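PDB 6JH5: LamCAT from Aquimarina, which probably hydrolyses the beta-1,3-glucan laminarin as a marine bacterial laminarinase of glycoside hydrolase family 16. Local coordinates for residues Y160-E163 with V168-W171; M203-N208 with F212-N217. One frame throughout, in Å; residues are numbered along the deposited sequence.

Contact 1: Y160-E163 with V168-W171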
loop_
_atom_site.group_PDB
_atom_site.type_symbol
_atom_site.label_atom_id
_atom_site.label_comp_id
_atom_site.label_asym_id
_atom_site.label_seq_id
_atom_site.Cartn_x
_atom_site.Cartn_y
_atom_site.Cartn_z
ATOM N N TYR A 160 -0.655 10.289 -3.880
ATOM C CA TYR A 160 0.141 9.160 -4.405
ATOM C C TYR A 160 -0.694 8.474 -5.477
ATOM O O TYR A 160 -1.763 8.086 -5.181
ATOM C CB TYR A 160 0.507 8.237 -3.248
ATOM C CG TYR A 160 1.351 8.942 -2.226
ATOM C CD1 TYR A 160 2.705 9.110 -2.428
ATOM C CD2 TYR A 160 0.794 9.493 -1.103
ATOM C CE1 TYR A 160 3.497 9.760 -1.504
ATOM C CE2 TYR A 160 1.571 10.139 -0.164
ATOM C CZ TYR A 160 2.921 10.291 -0.375
ATOM O OH TYR A 160 3.692 10.945 0.520
ATOM N N THR A 161 -0.151 8.392 -6.681
ATOM C CA THR A 161 -0.944 7.898 -7.818
ATOM C C THR A 161 -0.153 6.940 -8.716
ATOM O O THR A 161 1.029 7.079 -8.830
ATOM C CB THR A 161 -1.261 9.119 -8.706
ATOM O OG1 THR A 161 -1.838 10.173 -7.934
ATOM C CG2 THR A 161 -2.146 8.864 -9.907
ATOM N N ILE A 162 -0.896 6.029 -9.316
ATOM C CA ILE A 162 -0.384 5.255 -10.469
ATOM C C ILE A 162 -1.357 5.444 -11.623
ATOM O O ILE A 162 -2.488 5.635 -11.374
ATOM C CB ILE A 162 -0.172 3.750 -10.225
ATOM C CG1 ILE A 162 -1.422 3.055 -9.690
ATOM C CG2 ILE A 162 1.058 3.526 -9.364
ATOM C CD1 ILE A 162 -1.440 1.572 -9.898
ATOM N N GLU A 163 -0.811 5.435 -12.824
ATOM C CA GLU A 163 -1.608 5.344 -14.064
ATOM C C GLU A 163 -1.172 4.015 -14.663
ATOM O O GLU A 163 -0.028 3.817 -14.814
ATOM C CB GLU A 163 -1.411 6.545 -14.980
ATOM C CG GLU A 163 -2.026 7.808 -14.425
ATOM C CD GLU A 163 -1.827 8.981 -15.354
ATOM O OE1 GLU A 163 -1.350 8.761 -16.435
ATOM O OE2 GLU A 163 -2.111 10.063 -14.953
ATOM N N VAL A 168 1.835 0.175 -19.765
ATOM C CA VAL A 168 2.763 0.742 -18.757
ATOM C C VAL A 168 2.105 1.009 -17.402
ATOM O O VAL A 168 0.927 1.053 -17.314
ATOM C CB VAL A 168 3.237 2.076 -19.346
ATOM C CG1 VAL A 168 2.144 3.132 -19.263
ATOM C CG2 VAL A 168 4.517 2.578 -18.742
ATOM N N ILE A 169 2.954 1.113 -16.394
ATOM C CA ILE A 169 2.544 1.617 -15.068
ATOM C C ILE A 169 3.430 2.833 -14.819
ATOM O O ILE A 169 4.594 2.745 -15.037
ATOM C CB ILE A 169 2.722 0.580 -13.954
ATOM C CG1 ILE A 169 1.888 -0.663 -14.246
ATOM C CG2 ILE A 169 2.357 1.212 -12.615
ATOM C CD1 ILE A 169 2.242 -1.837 -13.388
ATOM N N LYS A 170 2.808 3.942 -14.456
ATOM C CA LYS A 170 3.533 5.185 -14.132
ATOM C C LYS A 170 3.183 5.590 -12.695
ATOM O O LYS A 170 2.063 5.451 -12.335
ATOM C CB LYS A 170 3.108 6.285 -15.091
ATOM C CG LYS A 170 3.626 6.149 -16.501
ATOM C CD LYS A 170 3.009 7.231 -17.365
ATOM C CE LYS A 170 3.597 7.354 -18.737
ATOM N NZ LYS A 170 3.180 8.625 -19.360
ATOM N N TRP A 171 4.168 6.075 -11.958
ATOM C CA TRP A 171 4.019 6.471 -10.540
ATOM C C TRP A 171 4.224 7.978 -10.388
ATOM O O TRP A 171 5.131 8.510 -10.946
ATOM C CB TRP A 171 5.042 5.766 -9.650
ATOM C CG TRP A 171 4.824 4.321 -9.327
ATOM C CD1 TRP A 171 4.390 3.808 -8.143
ATOM C CD2 TRP A 171 5.139 3.190 -10.149
ATOM N NE1 TRP A 171 4.374 2.449 -8.185
ATOM C CE2 TRP A 171 4.832 2.041 -9.403
ATOM C CE3 TRP A 171 5.615 3.042 -11.452
ATOM C CZ2 TRP A 171 5.022 0.768 -9.917
ATOM C CZ3 TRP A 171 5.810 1.783 -11.953
ATOM C CH2 TRP A 171 5.504 0.660 -11.197
#
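Residues 160-163 and 168-171 form the two arms of an antiparallel beta hairpin in the beta-sandwich of family 16, with Glu163 and Lys170 as a hydrogen-bonded pair and Ile162 and Trp171 as the non-hydrogen-bonded pair next to it. Glu163 N donates a hydrogen bond to Lys170 O at 2.9 Å, and Lys170 N donates one to Glu163 O over the same distance, nearly straight at 164°. Lys170 O also faces the alpha hydrogen of Ile162, whose CA is 3.1 Å away. On the buried side, Ile162 and Trp171 run alongside each other. The methyl CG2 of Ile162 sits over the five-membered ring of the indole, 3.7 Å from its centroid and 16° off the normal, a CH-pi contact. It is CG2 that reaches the ring because CG1 lies between the backbone N and the carbonyl carbon (chi1 54°), which puts CG2 beside the backbone N. Ile169 CG2 lies over the same face, at the six-membered ring, and touches Ile162 CG2 at 4.2 Å. Trp171 NE1 donates to the carbonyl of Asp118, in a Glu-Ile-Asp-Ile-Met-Glu sequence that matches the motif bearing the catalytic acids in family 16 and so probably bears them here. Replacing Trp171 by alanine is likely to leave the Asp118 carbonyl without this donor and to open a gap where the indole meets the methyls of Ile162 and Ile169. On the other side, Glu163 OE1 and Lys170 NZ stay 5.4 Å apart, so their charges probably attract only loosely; backbone bonds and apolar packing carry the pairing.

Contact 2: M203-N208 with F212-N217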
loop_
_atom_site.group_PDB
_atom_site.type_symbol
_atom_site.label_atom_id
_atom_site.label_comp_id
_atom_site.label_asym_id
_atom_site.label_seq_id
_atom_site.Cartn_x
_atom_site.Cartn_y
_atom_site.Cartn_z
ATOM N N MET A 203 -0.172 0.146 7.953
ATOM C CA MET A 203 1.069 0.704 8.525
ATOM C C MET A 203 1.722 -0.428 9.322
ATOM O O MET A 203 1.164 -0.847 10.319
ATOM C CB MET A 203 0.841 1.931 9.407
ATOM C CG MET A 203 2.131 2.419 10.055
ATOM S SD MET A 203 2.018 4.197 10.435
ATOM C CE MET A 203 0.608 4.236 11.534
ATOM N N ALA A 204 2.841 -0.927 8.825
ATOM C CA ALA A 204 3.560 -1.981 9.566
ATOM C C ALA A 204 4.585 -1.325 10.493
ATOM O O ALA A 204 4.926 -0.203 10.267
ATOM C CB ALA A 204 4.246 -2.926 8.614
ATOM N N ILE A 205 4.986 -2.061 11.522
ATOM C CA ILE A 205 6.030 -1.586 12.467
ATOM C C ILE A 205 7.155 -2.608 12.438
ATOM O O ILE A 205 6.923 -3.738 12.739
ATOM C CB ILE A 205 5.472 -1.471 13.886
ATOM C CG1 ILE A 205 4.296 -0.496 13.980
ATOM C CG2 ILE A 205 6.591 -1.119 14.852
ATOM C CD1 ILE A 205 4.634 0.894 13.559
ATOM N N GLY A 206 8.314 -2.211 11.944
ATOM C CA GLY A 206 9.439 -3.154 11.871
ATOM C C GLY A 206 9.378 -4.041 10.651
ATOM O O GLY A 206 8.390 -4.065 9.991
ATOM N N GLY A 207 10.463 -4.755 10.413
ATOM C CA GLY A 207 10.476 -5.661 9.268
ATOM C C GLY A 207 11.813 -5.624 8.577
ATOM O O GLY A 207 12.612 -4.808 8.889
ATOM N N ASN A 208 11.960 -6.455 7.571
ATOM C CA ASN A 208 13.279 -6.556 6.916
ATOM C C ASN A 208 13.701 -5.220 6.309
ATOM O O ASN A 208 14.823 -4.856 6.482
ATOM C CB ASN A 208 13.283 -7.692 5.896
ATOM C CG ASN A 208 13.047 -9.046 6.528
ATOM O OD1 ASN A 208 13.464 -9.295 7.642
ATOM N ND2 ASN A 208 12.379 -9.911 5.803
ATOM N N PHE A 212 14.712 -3.092 12.700
ATOM C CA PHE A 212 14.119 -3.420 14.011
ATOM C C PHE A 212 14.445 -2.388 15.085
ATOM O O PHE A 212 14.218 -2.675 16.216
ATOM C CB PHE A 212 14.477 -4.866 14.340
ATOM C CG PHE A 212 14.052 -5.804 13.239
ATOM C CD1 PHE A 212 12.765 -6.286 13.189
ATOM C CD2 PHE A 212 14.918 -6.178 12.237
ATOM C CE1 PHE A 212 12.355 -7.118 12.166
ATOM C CE2 PHE A 212 14.506 -7.006 11.211
ATOM C CZ PHE A 212 13.228 -7.486 11.184
ATOM N N ASN A 213 14.933 -1.231 14.667
ATOM C CA ASN A 213 15.158 -0.121 15.618
ATOM C C ASN A 213 13.842 0.655 15.639
ATOM O O ASN A 213 13.559 1.321 14.695
ATOM C CB ASN A 213 16.307 0.759 15.145
ATOM C CG ASN A 213 16.369 2.097 15.848
ATOM O OD1 ASN A 213 15.911 2.236 16.967
ATOM N ND2 ASN A 213 17.017 3.054 15.225
ATOM N N ILE A 214 13.079 0.506 16.707
ATOM C CA ILE A 214 11.761 1.176 16.763
ATOM C C ILE A 214 11.812 2.358 17.732
ATOM O O ILE A 214 12.263 2.163 18.832
ATOM C CB ILE A 214 10.660 0.185 17.181
ATOM C CG1 ILE A 214 10.744 -1.169 16.462
ATOM C CG2 ILE A 214 9.301 0.827 17.005
ATOM C CD1 ILE A 214 10.740 -1.106 14.957
ATOM N N ASP A 215 11.342 3.511 17.259
ATOM C CA ASP A 215 11.243 4.702 18.129
ATOM C C ASP A 215 9.954 4.492 18.911
ATOM O O ASP A 215 8.916 4.846 18.473
ATOM C CB ASP A 215 11.191 5.973 17.296
ATOM C CG ASP A 215 11.046 7.236 18.123
ATOM O OD1 ASP A 215 10.939 7.128 19.325
ATOM O OD2 ASP A 215 11.059 8.275 17.519
ATOM N N ASN A 216 10.081 4.008 20.146
ATOM C CA ASN A 216 8.909 3.710 21.006
ATOM C C ASN A 216 8.268 4.989 21.524
ATOM O O ASN A 216 7.200 4.920 22.054
ATOM C CB ASN A 216 9.242 2.715 22.104
ATOM C CG ASN A 216 9.452 1.337 21.524
ATOM O OD1 ASN A 216 8.692 0.895 20.701
ATOM N ND2 ASN A 216 10.538 0.709 21.911
ATOM N N ASN A 217 8.910 6.114 21.275
ATOM C CA ASN A 217 8.345 7.406 21.716
ATOM C C ASN A 217 7.522 8.022 20.585
ATOM O O ASN A 217 7.083 9.132 20.738
ATOM C CB ASN A 217 9.426 8.364 22.204
ATOM C CG ASN A 217 9.946 7.989 23.568
ATOM O OD1 ASN A 217 11.141 7.870 23.774
ATOM N ND2 ASN A 217 9.059 7.768 24.491
#
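Asn208 OD1 accepts a hydrogen bond from Asn34 ND2 and also lies in plane at the edge of the Phe212 ring, 4.0 Å from CZ. The two side chains run alongside each other with amide and ring planes 73° apart. The phenyl group spreads over the peptide that joins Gly207 to Asn208: CZ is 3.5 Å from Gly207 C, and Gly207 O stands over one face, toward the rim. On the other flank of Gly207, CE1 comes within 3.5 Å of its backbone N. The ring lies against bare main chain; a beta carbon at Gly207 would point away from it, and what demands a glycine is the backbone conformation, which would push that carbon into the preceding carbonyl oxygen. Further along, Ile214 CD1 rests 3.9 Å from Gly206 CA, where a side chain would have pointed at the isoleucine. Ile214 CG2, anti to its own backbone nitrogen, meets Ile205 CG2 at 4.0 Å, the two chains crossing at a slant. No hydrogen bond spans the segments, so this part of the contact is van der Waals packing. Asp215 OD1 accepts from Asn217 N at 3.0 Å, approached from above the carboxylate plane, an Asx turn that bends the chain just past the contact. Phe219 and Tyr65 touch both isoleucines. The contact thus folds the loop after strand 197-205 back over that strand's end, with Ile205 touching Ala55 of strand 50-60 and Tyr65 of strand 63-71, and the C-terminal end of helix 30-34, through Asn33 and Asn34, beside Asn208.

In the fold
Contact 1 closes along the chain before contact 2 opens, and the two lie on opposite sides of the chain's centre, their centres 28 Å apart and their nearest atoms about 12 Å. They do not touch, yet pairing of strands connects them. Strand 158-164 of contact 1 pairs with 81-88, which neighbours 221-232, the strand that follows the loop of contact 2. Strand 197-205, on which contact 2 begins, pairs with 95-103, itself next to 116-118, whose sequence matches the family's catalytic motif and whose Asp118 carbonyl is held from contact 1. The hairpin and the folded-back loop thus lie in different parts of the same sandwich, joined through strand pairings rather than direct touch.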